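Local atomic coordinates of cell cycle serine/threonine-protein kinase CDC5/MSD2 (Saccharomyces cerevisiae, PDB entry 6MF4), a protein that phosphorylates serine and threonine residues of its protein substrates to drive mitotic exit, seen here as the polo-box domain of the kinase. Residues F111-S116 / V198-Y203; I120-N125 / L168-F173; L131-A136 / E192-D197; A136-Y141 / H154-E159. One frame throughout, in Å; residues are numbered along the deposited sequence.

In the fold
Strand 111-115 opens the widest loop, which ends only when the chain comes back at strand 200-205: interaction 1, where the two polo-box sheets meet. All the other contacts fall within it. Next in sequence, 120-125 begins interaction 2 and 131-136 begins interaction 3; their second segments, 168-173 and 192-197, follow in the same order, so these two loops cross. Interaction 4, a beta hairpin of 136-141 with 154-159, lies inside both and shares Ala136 with interaction 3. Interaction 2 lays helix 165-178 on the first sheet. Interactions 3 and 4 meet at one zinc ion, which ties the hairpin to the loop leading into the second sheet.

Interaction 1: F111-S116 / V198-Y203; sequences FSYQLS and VFLRRY
Phe111 and Tyr203 lie face to face, their ring centroids 3.9 Å apart and their planes at 13°, with the two side chains running past each other in opposite directions. Beside this stack Leu200 fills the next position: its CD2 sits 3.7 Å from Phe111 CE1, while its CB lies over the face of the Tyr113 ring, 3.8 Å from the centroid, in a CH-pi contact. Further along, Leu115 brings CD1 to 3.4 Å from Val198 O. The two strands belong to different sheets, 111-115 to that of the first polo box and 200-205 to that of the second, so this is the buried seam between the two halves of a polo-box domain. Strand 200-205 carries a classic beta bulge, with Arg201 and Arg202 both facing Glu213. With CG of Tyr113 tucked between backbone N and carbonyl carbon (chi1 55°), its ring extends across Leu200 and delivers the hydroxyl to the backbone. Leu200 N donates to Tyr113 OH over 3.0 Å, an almost straight bond. Putting a phenylalanine here removes that oxygen and would probably strand the buried Leu200 N-H without its acceptor. A water 2.7 Å from Tyr113 OH donates to Leu200 O.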
# COMPACT_ATOMS: atom_id res chain seq x y z
N PHE A 111 7.34 -5.08 -12.06
CA PHE A 111 7.51 -5.06 -10.61
C PHE A 111 6.46 -6.00 -10.05
O PHE A 111 5.33 -6.02 -10.55
CB PHE A 111 7.32 -3.63 -10.09
CG PHE A 111 7.44 -3.49 -8.61
CD1 PHE A 111 6.36 -3.76 -7.78
CD2 PHE A 111 8.62 -3.05 -8.03
CE1 PHE A 111 6.47 -3.61 -6.41
CE2 PHE A 111 8.74 -2.90 -6.67
CZ PHE A 111 7.66 -3.19 -5.85
N SER A 112 6.81 -6.78 -9.03
CA SER A 112 5.86 -7.75 -8.50
C SER A 112 5.83 -7.73 -6.98
O SER A 112 6.82 -7.42 -6.32
CB SER A 112 6.19 -9.15 -9.02
OG SER A 112 5.20 -10.08 -8.62
N TYR A 113 4.66 -8.07 -6.43
CA TYR A 113 4.44 -8.07 -4.99
C TYR A 113 3.42 -9.12 -4.60
O TYR A 113 2.59 -9.52 -5.41
CB TYR A 113 3.97 -6.69 -4.53
CG TYR A 113 2.74 -6.20 -5.26
CD1 TYR A 113 2.85 -5.57 -6.50
CD2 TYR A 113 1.47 -6.36 -4.72
CE1 TYR A 113 1.73 -5.12 -7.17
CE2 TYR A 113 0.34 -5.90 -5.39
CZ TYR A 113 0.48 -5.29 -6.62
OH TYR A 113 -0.63 -4.83 -7.28
N GLN A 114 3.51 -9.58 -3.36
CA GLN A 114 2.49 -10.45 -2.79
C GLN A 114 1.84 -9.72 -1.62
O GLN A 114 2.52 -9.01 -0.87
CB GLN A 114 3.10 -11.79 -2.33
CG GLN A 114 2.06 -12.79 -1.84
CD GLN A 114 2.64 -14.15 -1.53
OE1 GLN A 114 3.28 -14.78 -2.37
NE2 GLN A 114 2.42 -14.62 -0.31
N LEU A 115 0.53 -9.90 -1.48
CA LEU A 115 -0.24 -9.29 -0.39
C LEU A 115 -0.55 -10.31 0.69
O LEU A 115 -0.36 -11.51 0.49
CB LEU A 115 -1.53 -8.68 -0.93
CG LEU A 115 -1.38 -7.58 -1.99
CD1 LEU A 115 -2.74 -7.16 -2.50
CD2 LEU A 115 -0.62 -6.39 -1.43
N SER A 116 -1.05 -9.84 1.83
CA SER A 116 -1.34 -10.72 2.96
C SER A 116 -2.49 -11.68 2.65
O SER A 116 -2.66 -12.69 3.34
CB SER A 116 -1.66 -9.88 4.20
OG SER A 116 -2.52 -8.81 3.89
N VAL A 198 -7.57 -5.31 -3.18
CA VAL A 198 -6.63 -4.20 -3.14
C VAL A 198 -5.50 -4.45 -4.13
O VAL A 198 -5.10 -5.60 -4.32
CB VAL A 198 -6.06 -4.01 -1.72
CG1 VAL A 198 -4.93 -2.99 -1.71
CG2 VAL A 198 -7.15 -3.60 -0.75
N PHE A 199 -4.99 -3.39 -4.74
CA PHE A 199 -3.77 -3.49 -5.55
C PHE A 199 -2.84 -2.32 -5.23
O PHE A 199 -3.23 -1.35 -4.58
CB PHE A 199 -4.10 -3.53 -7.05
CG PHE A 199 -4.53 -2.21 -7.63
CD1 PHE A 199 -5.80 -1.72 -7.39
CD2 PHE A 199 -3.68 -1.48 -8.44
CE1 PHE A 199 -6.21 -0.51 -7.93
CE2 PHE A 199 -4.07 -0.28 -8.99
CZ PHE A 199 -5.34 0.21 -8.73
N LEU A 200 -1.60 -2.44 -5.70
CA LEU A 200 -0.58 -1.43 -5.47
C LEU A 200 -0.66 -0.35 -6.54
O LEU A 200 -0.47 -0.62 -7.72
CB LEU A 200 0.80 -2.08 -5.48
CG LEU A 200 2.00 -1.15 -5.29
CD1 LEU A 200 1.97 -0.55 -3.90
CD2 LEU A 200 3.29 -1.92 -5.53
N ARG A 201 -0.93 0.88 -6.13
CA ARG A 201 -1.04 1.99 -7.07
C ARG A 201 0.32 2.61 -7.37
O ARG A 201 0.61 2.96 -8.52
CB ARG A 201 -1.95 3.08 -6.53
CG ARG A 201 -3.41 2.70 -6.43
CD ARG A 201 -4.14 3.76 -5.62
NE ARG A 201 -5.55 3.81 -5.92
CZ ARG A 201 -6.43 4.59 -5.29
NH1 ARG A 201 -6.04 5.38 -4.30
NH2 ARG A 201 -7.70 4.56 -5.65
N ARG A 202 1.14 2.77 -6.34
CA ARG A 202 2.44 3.40 -6.50
C ARG A 202 3.39 2.91 -5.43
O ARG A 202 3.00 2.71 -4.28
CB ARG A 202 2.31 4.93 -6.44
CG ARG A 202 3.63 5.68 -6.64
CD ARG A 202 3.40 7.16 -6.95
NE ARG A 202 2.75 7.87 -5.85
CZ ARG A 202 2.25 9.09 -5.95
NH1 ARG A 202 2.31 9.76 -7.10
NH2 ARG A 202 1.66 9.65 -4.90
N TYR A 203 4.63 2.67 -5.82
CA TYR A 203 5.70 2.41 -4.87
C TYR A 203 6.81 3.43 -5.09
O TYR A 203 6.99 3.93 -6.20
CB TYR A 203 6.25 0.99 -5.01
CG TYR A 203 7.02 0.77 -6.29
CD1 TYR A 203 8.38 1.06 -6.37
CD2 TYR A 203 6.39 0.26 -7.42
CE1 TYR A 203 9.08 0.86 -7.54
CE2 TYR A 203 7.09 0.05 -8.59
CZ TYR A 203 8.43 0.36 -8.64
OH TYR A 203 9.14 0.15 -9.81
O HOH W 1 -0.01 -2.95 -9.06

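Interaction 2: I120-N125 / L168-F173; sequences IGVLFN and LEVVDF
Val171 and Val122 meet methyl to methyl, CG2 to CG2 at 3.8 Å, where helix 165-178 comes down on strand 120-123 of the first polo-box sheet. The backbones draw close here, the two CA atoms being 6.3 Å apart. The branches of Val122 are divided between two helix residues. While CG2, anti to its carbonyl carbon, serves Val171, the other methyl, CG1, reaches Val170 CG1 at 4.0 Å, the two side chains crossing at about a right angle. That same CG1 of Val122 lies over the centre of the Phe124 ring, 3.7 Å above its plane, so the one methyl touches both the ring and the helix. Phe124 approaches Val170 from the opposite direction, its CE1 4.0 Å from Val170 CG1; CG anti to the carbonyl carbon (chi1 -67°) turns the ring toward the helix. His167, a turn before Val170 and Val171 on the same helix, meets the Phe124 ring edge-to-face. Val171 also rests on Val130 and Arg132 of the next strand, and Phe174 carries the helix contact on along Val122. A helix lying across an antiparallel sheet in this way is the core plan of a polo box. Three valines and one ring offer nothing polar to each other, so at this point the helix is probably held by close fit and the hydrophobic effect.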
# COMPACT_ATOMS: atom_id res chain seq x y z
N ILE A 120 -1.16 -12.02 -5.76
CA ILE A 120 0.10 -11.60 -6.36
C ILE A 120 -0.18 -10.60 -7.47
O ILE A 120 -0.99 -10.85 -8.35
CB ILE A 120 0.89 -12.80 -6.91
CG1 ILE A 120 1.36 -13.68 -5.75
CG2 ILE A 120 2.09 -12.34 -7.74
CD1 ILE A 120 1.90 -15.03 -6.18
N GLY A 121 0.50 -9.46 -7.41
CA GLY A 121 0.36 -8.44 -8.43
C GLY A 121 1.62 -8.31 -9.26
O GLY A 121 2.73 -8.52 -8.78
N VAL A 122 1.42 -7.98 -10.53
CA VAL A 122 2.52 -7.54 -11.38
C VAL A 122 2.15 -6.17 -11.92
O VAL A 122 1.11 -6.00 -12.55
CB VAL A 122 2.81 -8.50 -12.54
CG1 VAL A 122 3.95 -7.97 -13.41
CG2 VAL A 122 3.15 -9.89 -12.00
N LEU A 123 3.00 -5.20 -11.63
CA LEU A 123 2.88 -3.85 -12.13
C LEU A 123 3.76 -3.74 -13.36
O LEU A 123 4.99 -3.74 -13.26
CB LEU A 123 3.27 -2.84 -11.05
CG LEU A 123 3.27 -1.35 -11.41
CD1 LEU A 123 1.97 -0.93 -12.05
CD2 LEU A 123 3.53 -0.53 -10.15
N PHE A 124 3.13 -3.70 -14.53
CA PHE A 124 3.87 -3.70 -15.79
C PHE A 124 4.43 -2.31 -16.09
O PHE A 124 4.02 -1.32 -15.48
CB PHE A 124 2.96 -4.18 -16.91
CG PHE A 124 2.58 -5.62 -16.79
CD1 PHE A 124 3.37 -6.61 -17.35
CD2 PHE A 124 1.45 -5.99 -16.07
CE1 PHE A 124 3.03 -7.94 -17.22
CE2 PHE A 124 1.11 -7.32 -15.94
CZ PHE A 124 1.89 -8.30 -16.51
N ASN A 125 5.37 -2.25 -17.02
CA ASN A 125 6.11 -1.02 -17.27
C ASN A 125 5.25 0.08 -17.89
O ASN A 125 5.59 1.26 -17.79
CB ASN A 125 7.32 -1.31 -18.15
CG ASN A 125 8.38 -2.12 -17.42
OD1 ASN A 125 8.48 -2.08 -16.20
ND2 ASN A 125 9.18 -2.87 -18.18
N LEU A 168 0.09 -12.86 -18.60
CA LEU A 168 -0.09 -13.96 -17.66
C LEU A 168 1.11 -14.90 -17.63
O LEU A 168 1.31 -15.60 -16.64
CB LEU A 168 -1.37 -14.72 -18.00
CG LEU A 168 -2.65 -13.94 -17.67
CD1 LEU A 168 -3.84 -14.60 -18.32
CD2 LEU A 168 -2.86 -13.82 -16.17
N GLU A 169 1.91 -14.92 -18.69
CA GLU A 169 3.17 -15.65 -18.66
C GLU A 169 4.14 -15.00 -17.68
O GLU A 169 4.86 -15.69 -16.95
CB GLU A 169 3.81 -15.72 -20.05
CG GLU A 169 3.02 -16.54 -21.06
CD GLU A 169 2.83 -17.98 -20.63
OE1 GLU A 169 3.84 -18.65 -20.32
OE2 GLU A 169 1.67 -18.44 -20.59
N VAL A 170 4.17 -13.67 -17.66
CA VAL A 170 4.98 -12.94 -16.70
C VAL A 170 4.43 -13.16 -15.29
O VAL A 170 5.20 -13.36 -14.35
CB VAL A 170 5.01 -11.43 -17.02
CG1 VAL A 170 5.68 -10.63 -15.90
CG2 VAL A 170 5.73 -11.19 -18.33
N VAL A 171 3.11 -13.13 -15.16
CA VAL A 171 2.49 -13.37 -13.86
C VAL A 171 2.85 -14.76 -13.34
O VAL A 171 3.10 -14.95 -12.15
CB VAL A 171 0.95 -13.20 -13.93
CG1 VAL A 171 0.27 -13.75 -12.68
CG2 VAL A 171 0.59 -11.73 -14.10
N ASP A 172 2.88 -15.73 -14.25
CA ASP A 172 3.24 -17.10 -13.91
C ASP A 172 4.67 -17.17 -13.38
O ASP A 172 4.95 -17.88 -12.41
CB ASP A 172 3.07 -18.02 -15.13
CG ASP A 172 3.51 -19.45 -14.85
OD1 ASP A 172 2.84 -20.12 -14.04
OD2 ASP A 172 4.51 -19.90 -15.46
N PHE A 173 5.58 -16.43 -14.02
CA PHE A 173 6.96 -16.36 -13.55
C PHE A 173 7.01 -15.89 -12.10
O PHE A 173 7.71 -16.47 -11.27
CB PHE A 173 7.79 -15.42 -14.43
CG PHE A 173 9.15 -15.11 -13.87
CD1 PHE A 173 10.23 -15.93 -14.13
CD2 PHE A 173 9.34 -13.99 -13.06
CE1 PHE A 173 11.47 -15.65 -13.60
CE2 PHE A 173 10.58 -13.71 -12.53
CZ PHE A 173 11.65 -14.54 -12.80

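Interaction 3: L131-A136 / E192-D197; sequences LRLADA and EYHKDD. With ZN (zinc ion), chain C.
Leu133 opens one type I beta turn, closing at Ala136, and points its side chain at a second, which runs from His194 to Asp197; the CA atoms of Leu133 and Asp197 are 9.1 Å apart. The work is done by Leu133 CD2, which lies near the plane of the His194 imidazole, at its edge, 3.6 Å from CE1, and also touches Tyr193 CE2 at 3.7 Å. Tyr193 turns an edge of its ring to one face of His194, with CD2 above it. The loop 192-197 leads from helix 165-178 of the first polo box to strand 200-205 of the second, and here it is brought back to the first sheet at a zinc site. His194 NE2 binds the ion at 2.0 Å, and Glu138 and His154 supply further ligands. On the far side of the imidazole, ND1 donates to Asp197 OD2 over 2.7 Å, reaching the syn side but 31° out of the carboxylate plane. Together with the zinc bond it fixes the ring's rotation, and it probably makes NE2 a stronger donor. At the outer edge, Tyr193 OH donates to Asp135 OD2 over 2.6 Å on the anti lone pair, with ring and carboxylate only 11° from coplanar. The other oxygen, Asp135 OD1, accepts from Glu137 N and Glu138 N. With an alanine here both oxygens go, which is likely to cost the phenol its acceptor and those two backbone N-H groups theirs. The ring of Tyr193 reaches that carboxylate because CG turns away from the backbone N (chi1 -161°).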
# COMPACT_ATOMS: atom_id res chain seq x y z
N LEU A 131 -3.63 -8.42 -11.21
CA LEU A 131 -3.73 -8.88 -9.84
C LEU A 131 -4.28 -10.30 -9.86
O LEU A 131 -5.46 -10.52 -10.11
CB LEU A 131 -4.61 -7.96 -9.01
CG LEU A 131 -4.68 -8.28 -7.51
CD1 LEU A 131 -3.34 -8.02 -6.83
CD2 LEU A 131 -5.80 -7.50 -6.84
N ARG A 132 -3.40 -11.26 -9.61
CA ARG A 132 -3.73 -12.68 -9.58
C ARG A 132 -4.22 -13.08 -8.19
O ARG A 132 -3.46 -13.02 -7.22
CB ARG A 132 -2.50 -13.50 -9.98
CG ARG A 132 -2.63 -15.01 -9.96
CD ARG A 132 -1.24 -15.61 -9.82
NE ARG A 132 -1.18 -17.05 -10.02
CZ ARG A 132 -1.25 -17.96 -9.05
NH1 ARG A 132 -1.43 -17.59 -7.78
NH2 ARG A 132 -1.17 -19.25 -9.35
N LEU A 133 -5.48 -13.49 -8.08
CA LEU A 133 -6.02 -13.88 -6.78
C LEU A 133 -5.37 -15.16 -6.29
O LEU A 133 -4.89 -15.98 -7.07
CB LEU A 133 -7.54 -14.04 -6.83
CG LEU A 133 -8.33 -12.74 -6.64
CD1 LEU A 133 -8.28 -11.91 -7.90
CD2 LEU A 133 -9.77 -13.02 -6.24
N ALA A 134 -5.35 -15.31 -4.97
CA ALA A 134 -4.70 -16.44 -4.33
C ALA A 134 -5.33 -17.77 -4.73
O ALA A 134 -4.72 -18.82 -4.58
CB ALA A 134 -4.75 -16.27 -2.82
N ASP A 135 -6.56 -17.73 -5.24
CA ASP A 135 -7.26 -18.96 -5.60
C ASP A 135 -6.68 -19.58 -6.88
O ASP A 135 -7.02 -20.71 -7.23
CB ASP A 135 -8.76 -18.70 -5.76
CG ASP A 135 -9.08 -17.61 -6.77
OD1 ASP A 135 -8.30 -17.39 -7.72
OD2 ASP A 135 -10.16 -16.99 -6.64
N ALA A 136 -5.80 -18.84 -7.55
CA ALA A 136 -5.17 -19.31 -8.78
C ALA A 136 -6.19 -19.63 -9.87
O ALA A 136 -5.94 -20.49 -10.72
CB ALA A 136 -4.30 -20.54 -8.50
N GLU A 192 -19.16 -10.20 -2.72
CA GLU A 192 -18.56 -10.57 -1.44
C GLU A 192 -17.11 -11.02 -1.57
O GLU A 192 -16.27 -10.70 -0.72
CB GLU A 192 -19.38 -11.67 -0.76
CG GLU A 192 -20.66 -11.18 -0.10
CD GLU A 192 -21.82 -11.02 -1.06
OE1 GLU A 192 -21.68 -11.37 -2.25
OE2 GLU A 192 -22.89 -10.53 -0.62
N TYR A 193 -16.81 -11.75 -2.64
CA TYR A 193 -15.49 -12.32 -2.86
C TYR A 193 -14.44 -11.27 -3.19
O TYR A 193 -13.24 -11.54 -3.09
CB TYR A 193 -15.57 -13.36 -3.99
CG TYR A 193 -14.43 -14.35 -4.06
CD1 TYR A 193 -14.22 -15.28 -3.05
CD2 TYR A 193 -13.59 -14.39 -5.17
CE1 TYR A 193 -13.19 -16.21 -3.13
CE2 TYR A 193 -12.56 -15.32 -5.26
CZ TYR A 193 -12.37 -16.22 -4.24
OH TYR A 193 -11.35 -17.13 -4.32
N HIS A 194 -14.88 -10.06 -3.55
CA HIS A 194 -13.99 -9.03 -4.08
C HIS A 194 -14.02 -7.71 -3.33
O HIS A 194 -13.24 -6.81 -3.64
CB HIS A 194 -14.33 -8.76 -5.55
CG HIS A 194 -14.02 -9.91 -6.45
ND1 HIS A 194 -12.75 -10.43 -6.58
CD2 HIS A 194 -14.81 -10.64 -7.26
CE1 HIS A 194 -12.77 -11.43 -7.44
NE2 HIS A 194 -14.01 -11.59 -7.86
N LYS A 195 -14.89 -7.58 -2.34
CA LYS A 195 -15.16 -6.26 -1.78
C LYS A 195 -13.96 -5.69 -1.02
O LYS A 195 -13.85 -4.48 -0.86
CB LYS A 195 -16.39 -6.31 -0.87
CG LYS A 195 -16.16 -6.90 0.51
CD LYS A 195 -17.49 -7.03 1.22
CE LYS A 195 -17.33 -7.49 2.65
NZ LYS A 195 -18.66 -7.84 3.24
N ASP A 196 -13.05 -6.56 -0.60
CA ASP A 196 -11.84 -6.13 0.11
C ASP A 196 -10.60 -6.21 -0.78
O ASP A 196 -9.47 -6.15 -0.29
CB ASP A 196 -11.62 -6.98 1.37
CG ASP A 196 -12.62 -6.66 2.47
OD1 ASP A 196 -12.95 -5.47 2.65
OD2 ASP A 196 -13.07 -7.60 3.16
N ASP A 197 -10.80 -6.35 -2.09
CA ASP A 197 -9.68 -6.47 -3.01
C ASP A 197 -8.88 -5.17 -3.06
O ASP A 197 -9.45 -4.08 -3.00
CB ASP A 197 -10.16 -6.85 -4.42
CG ASP A 197 -10.55 -8.32 -4.53
OD1 ASP A 197 -10.63 -9.00 -3.49
OD2 ASP A 197 -10.78 -8.79 -5.67
ZN ZN C . -14.52 -13.12 -9.05

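Interaction 4: A136-Y141 / H154-E159; sequences AEEFWY and HYLLSE. With ZN (zinc ion), chain C.
Phe139 and Tyr155 pair through their backbones in both directions: Phe139 N donates to Tyr155 O, and Tyr155 N returns a bond to Phe139 O, each 2.9 Å long. The second points almost straight down the carbonyl, whereas the first arrives tilted from the carbonyl plane. This hydrogen-bonded pair is flanked by the non-hydrogen-bonded pairs Glu138-Leu156 and Trp140-His154, the regular pattern of an antiparallel hairpin, here at the edge of the first polo-box sheet. Beyond the strand, Leu157 N adds one more backbone bond, to Glu137 O, at 2.8 Å. Glu137 bends back at chi2 (56°), bringing OE1 within 3.0 Å of Ser158 OG, which donates to its syn lone pair. On the face that carries Glu138, Leu156, Trp140 and His154, one oxygen and one nitrogen go to zinc. Glu138 OE1 binds it at 2.0 Å and His154 NE2 at 2.1 Å, with the carboxylate and imidazole planes 89° apart; His194 completes the set of protein ligands. His154 also turns its edge to the face of the Trp140 six-membered ring, and Trp140 NE1 donates to Asp197 OD2, the oxygen that also takes the His194 N-H. On the face of Phe139 and Tyr155 the contact is apolar: Tyr155 CB lies over the Phe139 ring, 3.3 Å from its CZ, and Leu157, joining from beyond the strand, packs CD2 against Phe139 CD1. Glu138 OE1 and His154 NE2, 3.1 Å apart, would probably repel without the metal; the shared cation is likely to turn that closeness into cohesion and to pin the hairpin to the loop bearing His194.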
# COMPACT_ATOMS: atom_id res chain seq x y z
N ALA A 136 -5.80 -18.84 -7.55
CA ALA A 136 -5.17 -19.31 -8.78
C ALA A 136 -6.19 -19.63 -9.87
O ALA A 136 -5.94 -20.49 -10.72
CB ALA A 136 -4.30 -20.54 -8.50
N GLU A 137 -7.33 -18.95 -9.85
CA GLU A 137 -8.33 -19.11 -10.91
C GLU A 137 -8.85 -17.77 -11.45
O GLU A 137 -9.23 -17.69 -12.62
CB GLU A 137 -9.52 -19.95 -10.41
CG GLU A 137 -10.78 -19.93 -11.30
CD GLU A 137 -10.54 -20.34 -12.75
OE1 GLU A 137 -11.51 -20.30 -13.54
OE2 GLU A 137 -9.40 -20.71 -13.11
N GLU A 138 -8.86 -16.74 -10.62
CA GLU A 138 -9.36 -15.43 -11.04
C GLU A 138 -8.25 -14.38 -11.04
O GLU A 138 -7.31 -14.45 -10.25
CB GLU A 138 -10.49 -14.96 -10.13
CG GLU A 138 -11.65 -15.94 -10.01
CD GLU A 138 -12.95 -15.26 -9.65
OE1 GLU A 138 -12.93 -14.28 -8.87
OE2 GLU A 138 -14.01 -15.70 -10.15
N PHE A 139 -8.37 -13.40 -11.94
CA PHE A 139 -7.48 -12.25 -11.89
C PHE A 139 -8.19 -10.99 -12.38
O PHE A 139 -9.19 -11.06 -13.10
CB PHE A 139 -6.19 -12.50 -12.70
CG PHE A 139 -6.38 -12.51 -14.20
CD1 PHE A 139 -6.70 -13.68 -14.86
CD2 PHE A 139 -6.20 -11.35 -14.94
CE1 PHE A 139 -6.85 -13.70 -16.25
CE2 PHE A 139 -6.35 -11.37 -16.32
CZ PHE A 139 -6.69 -12.54 -16.97
N TRP A 140 -7.67 -9.85 -11.94
CA TRP A 140 -8.07 -8.54 -12.44
C TRP A 140 -7.02 -7.99 -13.39
O TRP A 140 -5.83 -8.07 -13.10
CB TRP A 140 -8.24 -7.53 -11.30
CG TRP A 140 -9.32 -7.82 -10.33
CD1 TRP A 140 -9.18 -8.38 -9.09
CD2 TRP A 140 -10.71 -7.54 -10.49
NE1 TRP A 140 -10.40 -8.47 -8.47
CE2 TRP A 140 -11.36 -7.96 -9.31
CE3 TRP A 140 -11.47 -6.97 -11.51
CZ2 TRP A 140 -12.73 -7.83 -9.13
CZ3 TRP A 140 -12.84 -6.85 -11.33
CH2 TRP A 140 -13.46 -7.27 -10.15
N TYR A 141 -7.47 -7.44 -14.51
CA TYR A 141 -6.61 -6.61 -15.35
C TYR A 141 -6.96 -5.15 -15.10
O TYR A 141 -8.09 -4.73 -15.32
CB TYR A 141 -6.76 -6.95 -16.83
CG TYR A 141 -5.94 -6.05 -17.73
CD1 TYR A 141 -4.56 -6.03 -17.64
CD2 TYR A 141 -6.55 -5.22 -18.66
CE1 TYR A 141 -3.80 -5.21 -18.46
CE2 TYR A 141 -5.80 -4.39 -19.48
CZ TYR A 141 -4.43 -4.39 -19.38
OH TYR A 141 -3.68 -3.58 -20.19
N HIS A 154 -12.62 -8.15 -14.67
CA HIS A 154 -12.61 -9.46 -14.03
C HIS A 154 -12.43 -10.58 -15.06
O HIS A 154 -13.19 -10.66 -16.02
CB HIS A 154 -13.93 -9.63 -13.27
CG HIS A 154 -14.06 -10.91 -12.51
ND1 HIS A 154 -14.20 -12.13 -13.14
CD2 HIS A 154 -14.13 -11.16 -11.18
CE1 HIS A 154 -14.33 -13.08 -12.22
NE2 HIS A 154 -14.30 -12.52 -11.03
N TYR A 155 -11.42 -11.43 -14.85
CA TYR A 155 -11.17 -12.57 -15.75
C TYR A 155 -10.91 -13.87 -15.01
O TYR A 155 -10.57 -13.88 -13.83
CB TYR A 155 -9.97 -12.28 -16.65
CG TYR A 155 -10.22 -11.22 -17.70
CD1 TYR A 155 -10.99 -11.49 -18.82
CD2 TYR A 155 -9.68 -9.96 -17.56
CE1 TYR A 155 -11.22 -10.53 -19.77
CE2 TYR A 155 -9.90 -8.99 -18.51
CZ TYR A 155 -10.67 -9.28 -19.61
OH TYR A 155 -10.89 -8.30 -20.56
N LEU A 156 -11.06 -14.98 -15.74
CA LEU A 156 -10.66 -16.30 -15.27
C LEU A 156 -9.42 -16.75 -16.02
O LEU A 156 -9.32 -16.55 -17.23
CB LEU A 156 -11.79 -17.32 -15.49
CG LEU A 156 -13.17 -16.96 -14.96
CD1 LEU A 156 -14.16 -18.08 -15.27
CD2 LEU A 156 -13.13 -16.68 -13.47
N LEU A 157 -8.47 -17.35 -15.30
CA LEU A 157 -7.26 -17.87 -15.94
C LEU A 157 -7.62 -18.93 -16.97
O LEU A 157 -6.95 -19.07 -17.99
CB LEU A 157 -6.30 -18.45 -14.89
CG LEU A 157 -5.60 -17.44 -13.97
CD1 LEU A 157 -4.86 -18.16 -12.86
CD2 LEU A 157 -4.64 -16.57 -14.76
N SER A 158 -8.69 -19.68 -16.70
CA SER A 158 -9.15 -20.73 -17.60
C SER A 158 -9.79 -20.17 -18.87
O SER A 158 -9.94 -20.88 -19.86
CB SER A 158 -10.14 -21.64 -16.88
OG SER A 158 -11.30 -20.92 -16.48
N GLU A 159 -10.17 -18.89 -18.82
CA GLU A 159 -10.76 -18.21 -19.97
C GLU A 159 -9.95 -16.95 -20.26
O GLU A 159 -10.50 -15.86 -20.40
CB GLU A 159 -12.21 -17.87 -19.71
ZN ZN C . -14.52 -13.12 -9.05